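Local atomic coordinates of probable branched-chain amino acid ABC transporter, amino acid binding protein (Thermus thermophilus, PDB entry 3LKB), a protein that binds valine and probably delivers branched-chain amino acids to an ABC transporter for uptake into the cell. Residues P159-D162 / A163-A166; F308-T312 / N313-Y317; D344-K347 / S348-T351. The protein carries 2 engineered substitutions. All coordinates share one frame; numbering follows the deposited sequence.

Interaction 1: residues P159-D162 / A163-A166; sequences PVED and ARKA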
loop_
_atom_site.group_PDB
_atom_site.type_symbol
_atom_site.label_atom_id
_atom_site.label_comp_id
_atom_site.label_asym_id
_atom_site.label_seq_id
_atom_site.Cartn_x
_atom_site.Cartn_y
_atom_site.Cartn_z
ATOM N N PRO A 159 5.723 -23.296 -7.004
ATOM C CA PRO A 159 5.917 -24.605 -6.387
ATOM C C PRO A 159 4.988 -25.709 -6.945
ATOM O O PRO A 159 5.044 -26.851 -6.502
ATOM C CB PRO A 159 5.613 -24.332 -4.904
ATOM C CG PRO A 159 4.524 -23.339 -4.934
ATOM C CD PRO A 159 4.810 -22.459 -6.193
ATOM N N VAL A 160 4.141 -25.370 -7.903
ATOM C CA VAL A 160 3.177 -26.340 -8.441
ATOM C C VAL A 160 3.776 -27.673 -8.940
ATOM O O VAL A 160 3.323 -28.737 -8.535
ATOM C CB VAL A 160 2.291 -25.659 -9.463
ATOM C CG1 VAL A 160 1.341 -26.645 -10.127
ATOM C CG2 VAL A 160 1.500 -24.599 -8.743
ATOM N N GLU A 161 4.805 -27.636 -9.782
ATOM C CA GLU A 161 5.439 -28.874 -10.237
ATOM C C GLU A 161 6.097 -29.740 -9.139
ATOM O O GLU A 161 5.941 -30.969 -9.147
ATOM C CB GLU A 161 6.402 -28.598 -11.383
ATOM C CG GLU A 161 5.631 -28.348 -12.725
ATOM C CD GLU A 161 4.430 -29.344 -12.987
ATOM O OE1 GLU A 161 4.684 -30.592 -13.096
ATOM O OE2 GLU A 161 3.258 -28.850 -13.088
ATOM N N ASP A 162 6.794 -29.124 -8.188
ATOM C CA ASP A 162 7.365 -29.893 -7.086
ATOM C C ASP A 162 6.279 -30.497 -6.229
ATOM O O ASP A 162 6.435 -31.594 -5.706
ATOM C CB ASP A 162 8.391 -29.066 -6.288
ATOM C CG ASP A 162 9.630 -28.740 -7.124
ATOM O OD1 ASP A 162 10.045 -29.599 -7.923
ATOM O OD2 ASP A 162 10.185 -27.630 -7.034
ATOM N N ALA A 163 5.138 -29.830 -6.148
ATOM C CA ALA A 163 4.020 -30.375 -5.383
ATOM C C ALA A 163 3.394 -31.596 -6.062
ATOM O O ALA A 163 3.048 -32.566 -5.407
ATOM C CB ALA A 163 2.982 -29.317 -5.145
ATOM N N ARG A 164 3.240 -31.544 -7.379
ATOM C CA ARG A 164 2.632 -32.649 -8.078
ATOM C C ARG A 164 3.524 -33.863 -7.886
ATOM O O ARG A 164 3.057 -34.960 -7.491
ATOM C CB ARG A 164 2.418 -32.350 -9.566
ATOM C CG ARG A 164 1.356 -31.283 -9.853
ATOM C CD ARG A 164 0.974 -31.321 -11.347
ATOM N NE ARG A 164 0.125 -30.221 -11.840
ATOM C CZ ARG A 164 -1.214 -30.243 -11.822
ATOM N NH1 ARG A 164 -1.845 -31.291 -11.298
ATOM N NH2 ARG A 164 -1.927 -29.213 -12.308
ATOM N N LYS A 165 4.813 -33.695 -8.129
ATOM C CA LYS A 165 5.610 -34.873 -7.999
ATOM C C LYS A 165 5.740 -35.361 -6.561
ATOM O O LYS A 165 5.790 -36.560 -6.362
ATOM C CB LYS A 165 6.915 -34.845 -8.809
ATOM C CG LYS A 165 7.952 -33.917 -8.410
ATOM C CD LYS A 165 8.041 -32.750 -9.418
ATOM C CE LYS A 165 8.361 -33.191 -10.830
ATOM N NZ LYS A 165 9.655 -32.574 -11.285
ATOM N N ALA A 166 5.750 -34.456 -5.569
ATOM C CA ALA A 166 5.720 -34.860 -4.165
ATOM C C ALA A 166 4.416 -35.562 -3.811
ATOM O O ALA A 166 4.440 -36.541 -3.091
ATOM C CB ALA A 166 5.972 -33.657 -3.220
#

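Interaction 2: residues F308-T312 / N313-Y317; sequences FKRIT and NETVY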
loop_
_atom_site.group_PDB
_atom_site.type_symbol
_atom_site.label_atom_id
_atom_site.label_comp_id
_atom_site.label_asym_id
_atom_site.label_seq_id
_atom_site.Cartn_x
_atom_site.Cartn_y
_atom_site.Cartn_z
ATOM N N PHE A 308 38.772 -6.486 2.201
ATOM C CA PHE A 308 39.382 -5.886 1.024
ATOM C C PHE A 308 39.576 -4.385 1.087
ATOM O O PHE A 308 40.346 -3.826 0.295
ATOM C CB PHE A 308 38.592 -6.246 -0.215
ATOM C CG PHE A 308 38.456 -7.719 -0.430
ATOM C CD1 PHE A 308 39.471 -8.435 -1.049
ATOM C CD2 PHE A 308 37.317 -8.394 -0.009
ATOM C CE1 PHE A 308 39.360 -9.806 -1.248
ATOM C CE2 PHE A 308 37.183 -9.751 -0.207
ATOM C CZ PHE A 308 38.205 -10.466 -0.826
ATOM N N LYS A 309 38.886 -3.737 2.024
ATOM C CA LYS A 309 38.878 -2.284 2.148
ATOM C C LYS A 309 38.383 -1.609 0.836
ATOM O O LYS A 309 38.659 -0.448 0.542
ATOM C CB LYS A 309 40.229 -1.785 2.749
ATOM C CG LYS A 309 40.841 -0.478 2.192
ATOM C CD LYS A 309 40.339 0.824 2.916
ATOM C CE LYS A 309 41.020 2.116 2.353
ATOM N NZ LYS A 309 42.514 2.211 2.569
ATOM N N ARG A 310 37.623 -2.357 0.062
ATOM C CA ARG A 310 36.965 -1.847 -1.136
ATOM C C ARG A 310 35.627 -2.565 -1.228
ATOM O O ARG A 310 35.507 -3.712 -0.803
ATOM C CB ARG A 310 37.798 -2.067 -2.416
ATOM C CG ARG A 310 37.791 -3.481 -2.959
ATOM C CD ARG A 310 38.402 -3.613 -4.382
ATOM N NE ARG A 310 39.763 -4.176 -4.346
ATOM C CZ ARG A 310 40.095 -5.460 -4.581
ATOM N NH1 ARG A 310 39.178 -6.377 -4.905
ATOM N NH2 ARG A 310 41.377 -5.839 -4.512
ATOM N N ILE A 311 34.621 -1.881 -1.753
ATOM C CA ILE A 311 33.292 -2.414 -1.785
ATOM C C ILE A 311 32.824 -2.459 -3.225
ATOM O O ILE A 311 32.498 -1.414 -3.828
ATOM C CB ILE A 311 32.329 -1.615 -0.860
ATOM C CG1 ILE A 311 32.575 -2.000 0.616
ATOM C CG2 ILE A 311 30.882 -1.880 -1.198
ATOM C CD1 ILE A 311 32.229 -0.904 1.576
ATOM N N THR A 312 32.772 -3.677 -3.757
ATOM C CA THR A 312 32.326 -3.939 -5.122
ATOM C C THR A 312 31.469 -5.224 -5.213
ATOM O O THR A 312 31.390 -6.018 -4.253
ATOM C CB THR A 312 33.507 -4.008 -6.131
ATOM O OG1 THR A 312 33.357 -5.182 -6.925
ATOM C CG2 THR A 312 34.762 -4.247 -5.447
ATOM N N ASN A 313 30.818 -5.407 -6.360
ATOM C CA ASN A 313 30.087 -6.635 -6.616
ATOM C C ASN A 313 30.963 -7.870 -6.389
ATOM O O ASN A 313 30.472 -8.934 -5.949
ATOM C CB ASN A 313 29.460 -6.659 -8.017
ATOM C CG ASN A 313 30.498 -6.436 -9.149
ATOM O OD1 ASN A 313 31.502 -5.761 -8.965
ATOM N ND2 ASN A 313 30.243 -7.010 -10.303
ATOM N N GLU A 314 32.242 -7.737 -6.704
ATOM C CA GLU A 314 33.166 -8.857 -6.515
ATOM C C GLU A 314 33.511 -9.101 -5.056
ATOM O O GLU A 314 33.464 -10.235 -4.596
ATOM C CB GLU A 314 34.421 -8.694 -7.369
ATOM C CG GLU A 314 34.123 -8.841 -8.877
ATOM C CD GLU A 314 35.178 -8.150 -9.763
ATOM O OE1 GLU A 314 36.386 -8.499 -9.686
ATOM O OE2 GLU A 314 34.790 -7.241 -10.536
ATOM N N THR A 315 33.816 -8.055 -4.313
ATOM C CA THR A 315 34.206 -8.259 -2.930
ATOM C C THR A 315 33.023 -8.694 -2.101
ATOM O O THR A 315 33.193 -9.551 -1.201
ATOM C CB THR A 315 34.880 -7.049 -2.292
ATOM O OG1 THR A 315 33.993 -5.921 -2.324
ATOM C CG2 THR A 315 36.126 -6.699 -3.085
ATOM N N VAL A 316 31.853 -8.122 -2.404
ATOM C CA VAL A 316 30.611 -8.493 -1.729
ATOM C C VAL A 316 30.252 -9.943 -2.021
ATOM O O VAL A 316 29.845 -10.676 -1.111
ATOM C CB VAL A 316 29.442 -7.607 -2.155
ATOM C CG1 VAL A 316 28.115 -8.289 -1.890
ATOM C CG2 VAL A 316 29.500 -6.302 -1.439
ATOM N N TYR A 317 30.441 -10.355 -3.285
ATOM C CA TYR A 317 30.304 -11.756 -3.659
ATOM C C TYR A 317 31.166 -12.667 -2.742
ATOM O O TYR A 317 30.648 -13.654 -2.172
ATOM C CB TYR A 317 30.547 -11.983 -5.169
ATOM C CG TYR A 317 30.566 -13.465 -5.568
ATOM C CD1 TYR A 317 29.378 -14.161 -5.807
ATOM C CD2 TYR A 317 31.757 -14.163 -5.693
ATOM C CE1 TYR A 317 29.372 -15.525 -6.154
ATOM C CE2 TYR A 317 31.769 -15.534 -6.036
ATOM C CZ TYR A 317 30.564 -16.200 -6.244
ATOM O OH TYR A 317 30.521 -17.539 -6.570
#

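Interaction 3: residues D344-K347 / S348-T351; sequences DFTK and SEHT. With NA (sodium ion), chain E.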
loop_
_atom_site.group_PDB
_atom_site.type_symbol
_atom_site.label_atom_id
_atom_site.label_comp_id
_atom_site.label_asym_id
_atom_site.label_seq_id
_atom_site.Cartn_x
_atom_site.Cartn_y
_atom_site.Cartn_z
ATOM N N ASP A 344 23.947 -19.280 6.119
ATOM C CA ASP A 344 25.189 -19.766 5.567
ATOM C C ASP A 344 25.069 -20.054 4.077
ATOM O O ASP A 344 24.072 -20.675 3.626
ATOM C CB ASP A 344 25.783 -20.970 6.364
ATOM C CG ASP A 344 24.857 -22.194 6.418
ATOM O OD1 ASP A 344 23.611 -22.113 6.162
ATOM O OD2 ASP A 344 25.388 -23.280 6.733
ATOM N N PHE A 345 26.054 -19.536 3.329
ATOM C CA PHE A 345 26.147 -19.708 1.899
ATOM C C PHE A 345 27.542 -20.234 1.531
ATOM O O PHE A 345 28.501 -20.040 2.268
ATOM C CB PHE A 345 25.996 -18.349 1.204
ATOM C CG PHE A 345 24.666 -17.666 1.431
ATOM C CD1 PHE A 345 23.509 -18.172 0.873
ATOM C CD2 PHE A 345 24.591 -16.498 2.173
ATOM C CE1 PHE A 345 22.290 -17.550 1.066
ATOM C CE2 PHE A 345 23.344 -15.854 2.371
ATOM C CZ PHE A 345 22.220 -16.377 1.803
ATOM N N THR A 346 27.634 -20.891 0.382
ATOM C CA THR A 346 28.892 -21.198 -0.212
ATOM C C THR A 346 28.665 -21.020 -1.698
ATOM O O THR A 346 27.528 -20.813 -2.130
ATOM C CB THR A 346 29.307 -22.691 -0.021
ATOM O OG1 THR A 346 28.434 -23.530 -0.803
ATOM C CG2 THR A 346 29.362 -23.117 1.464
ATOM N N LYS A 347 29.727 -21.178 -2.484
ATOM C CA LYS A 347 29.588 -21.151 -3.941
ATOM C C LYS A 347 28.560 -22.111 -4.503
ATOM O O LYS A 347 28.015 -21.887 -5.577
ATOM C CB LYS A 347 30.908 -21.424 -4.611
ATOM C CG LYS A 347 31.704 -20.165 -4.723
ATOM C CD LYS A 347 32.902 -20.182 -3.800
ATOM C CE LYS A 347 34.061 -19.326 -4.354
ATOM N NZ LYS A 347 34.253 -19.548 -5.818
ATOM N N SER A 348 28.293 -23.189 -3.783
ATOM C CA SER A 348 27.403 -24.216 -4.311
ATOM C C SER A 348 26.128 -24.313 -3.477
ATOM O O SER A 348 25.187 -25.013 -3.848
ATOM C CB SER A 348 28.133 -25.555 -4.351
ATOM O OG SER A 348 28.404 -25.947 -3.029
ATOM N N GLU A 349 26.098 -23.618 -2.349
ATOM C CA GLU A 349 24.905 -23.598 -1.510
ATOM C C GLU A 349 24.326 -22.184 -1.411
ATOM O O GLU A 349 24.860 -21.340 -0.733
ATOM C CB GLU A 349 25.169 -24.224 -0.138
ATOM C CG GLU A 349 25.095 -25.788 -0.131
ATOM C CD GLU A 349 23.698 -26.362 -0.544
ATOM O OE1 GLU A 349 22.650 -25.885 0.013
ATOM O OE2 GLU A 349 23.655 -27.283 -1.423
ATOM N N HIS A 350 23.221 -21.956 -2.102
ATOM C CA HIS A 350 22.728 -20.626 -2.299
ATOM C C HIS A 350 21.475 -20.362 -1.447
ATOM O O HIS A 350 20.769 -19.395 -1.682
ATOM C CB HIS A 350 22.434 -20.436 -3.795
ATOM C CG HIS A 350 23.615 -19.983 -4.609
ATOM N ND1 HIS A 350 24.907 -20.414 -4.380
ATOM C CD2 HIS A 350 23.695 -19.126 -5.654
ATOM C CE1 HIS A 350 25.726 -19.860 -5.248
ATOM N NE2 HIS A 350 25.014 -19.082 -6.043
ATOM N N THR A 351 21.186 -21.205 -0.468
ATOM C CA THR A 351 20.028 -20.997 0.389
ATOM C C THR A 351 20.506 -20.682 1.770
ATOM O O THR A 351 21.233 -21.471 2.317
ATOM C CB THR A 351 19.124 -22.258 0.463
ATOM O OG1 THR A 351 18.566 -22.476 -0.834
ATOM C CG2 THR A 351 17.987 -22.012 1.415
HETATM NA NA NA E . 22.513 -22.213 3.997
HETATM O O HOH W 1 22.807 -24.492 3.866
#

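Interaction 1: residues P159-D162 / A163-A166
The N-terminal turn of helix 160-170, in the lobe of this periplasmic binding protein built on strands 145-150 and 173-179, sets Pro159 to Asp162 against Ala163 to Ala166 and illustrates how a helix start is stitched together. Pro159 O accepts from Ala163 N at 3.0 Å, Val160 O from Arg164 N, and Asp162 O from Ala166 N at 2.9 Å, three of the i to i+4 bonds that open an alpha helix. On the exposed flank the bent Glu161 chain meets the extended Arg164 chain at a slant. Carboxylate OE2 reaches the edge of the guanidinium near its plane, the two flat groups being turned 33° from each other. At 3.6 Å from Glu161 OE2 to Arg164 NE the salt bridge is long, and the attraction is probably mostly electrostatic. Val160 CG1, swung anti to its own backbone nitrogen (chi1 176°), runs alongside Arg164 and comes within 4.1 Å of its NE. Asp162 and Lys165 also lie side by side, yet OD1 stays 4.5 Å from NZ, beyond a salt bridge, while Asp162 OD2 is hydrogen-bonded to Ser127 OG on helix 126-140. With an alanine in place of Lys165, the Asp162 carboxylate would probably lose its nearby positive charge and Val381 of helix 376-383 part of its packing. The methyl groups of Ala163 and Ala166 pack on Val130 and Val131 of helix 126-140, the small side chains allowing close approach on the buried side. Chemically, two acids in the first turn followed by two bases put negative charge near the helix start, where it probably complements the helix dipole; Glu161 has a long ionic partner in Arg164, while Asp162 has its hydrogen bond with Ser127.

Interaction 2: residues F308-T312 / N313-Y317
Thr312 and Thr315 cross at about a right angle and form a capping box at the start of helix 313-321, a worked case of two side chains and two backbone amides closing a helix end reciprocally. Thr312 is the N-cap: its OG1 turns to the first turn and accepts from Glu314 N at 2.8 Å, with a moderately bent N-H...O angle of 153°. In return Thr315, three residues on, offers its OG1 to Thr312 N at 2.9 Å, and this bond is nearly straight, 167°. The Thr315 hydroxyl can reach back because it sits between its own backbone N and carbonyl carbon (chi1 59°), a torsion that also sends the methyl CG2 out on the other branch, beside the backbone N. Thr315 OG1 also lies 3.1 Å from Arg310 O, which brings the incoming loop close to the cap.

CB and the methyl CG2 of Thr315 carry the apolar contact. Phe308 and Thr315 slide past each other in opposite directions, and CD2 of the Phe308 ring comes to 3.6 Å from Thr315 CB. Arg310 crosses Thr315 at a slant: its CG and its guanidinium NH1 both touch the Thr315 methyl, so that CG2 is flanked by the ring and the arginine chain. Thr312 CG2 adds a further touch on Thr315. The loop thus folds back from helix 285-308, whose Ala304 also packs on Thr315, to start the next helix. Beside the box, Asn313 ND2 is hydrogen-bonded to Arg98 O. From the N-cap residue, Thr312 O accepts from Val316 N at 2.8 Å, and the same carbonyl oxygen touches Val316 CG2 at 3.4 Å.

Interaction 3: residues D344-K347 / S348-T351
Phe345 leans its side chain along the backbone of Glu349 to Thr351, and can be followed outward from CB. That first carbon, Phe345 CB, lies 3.7 Å from Glu349 O, the carbonyl that also touches Phe345 CA through a CA-H...O contact. CG stands anti to the Phe345 carbonyl carbon (chi1 -62°), which turns one edge of the ring to the returning chain: CD1 meets Glu349 O and His350 C, and Phe345 CE1 reaches His350 O at 3.6 Å. Thr351 C is a further neighbour of CE1. Further out the ring meets Phe120 edge-to-face and rests on Ile320 of helix 313-321. What folds the chain back is a tight beta turn at Lys347-Ser348, with Thr346 N giving a bond to Glu349 O at 3.0 Å and a weak one returning from Glu349 N to Thr346 O. Thr346 OG1 adds an ST turn, accepting from Ser348 N at 3.0 Å and Glu349 N at 2.8 Å. The two ends of the turn, Asp344 and Thr351, converge on the sodium ion, held by Asp344 O and OD1, by Thr351 O (2.2 Å from the sodium), by a water and by Gly352 O. His350 stacks on Phe120, and its NE2 is hydrogen-bonded to Asp117 O.

How the interactions relate
From the N terminus, interaction 1 comes first, at the start of helix 160-170, where it joins helices 126-140 and 376-383 to strands 145-150 and 173-179. Interaction 2 follows, closing the loop that leads from helix 285-308 into helix 313-321, and interaction 3 turns back the loop between that helix and strand 357-362. The three stand in series: none nests within another or crosses it. The centres of interactions 1 and 2 are about 38 Å apart, and the two do not touch. Interactions 2 and 3 do meet, Tyr317 OH packing on Lys347 CG at 3.4 Å, which joins helix 313-321 to the sodium-binding loop.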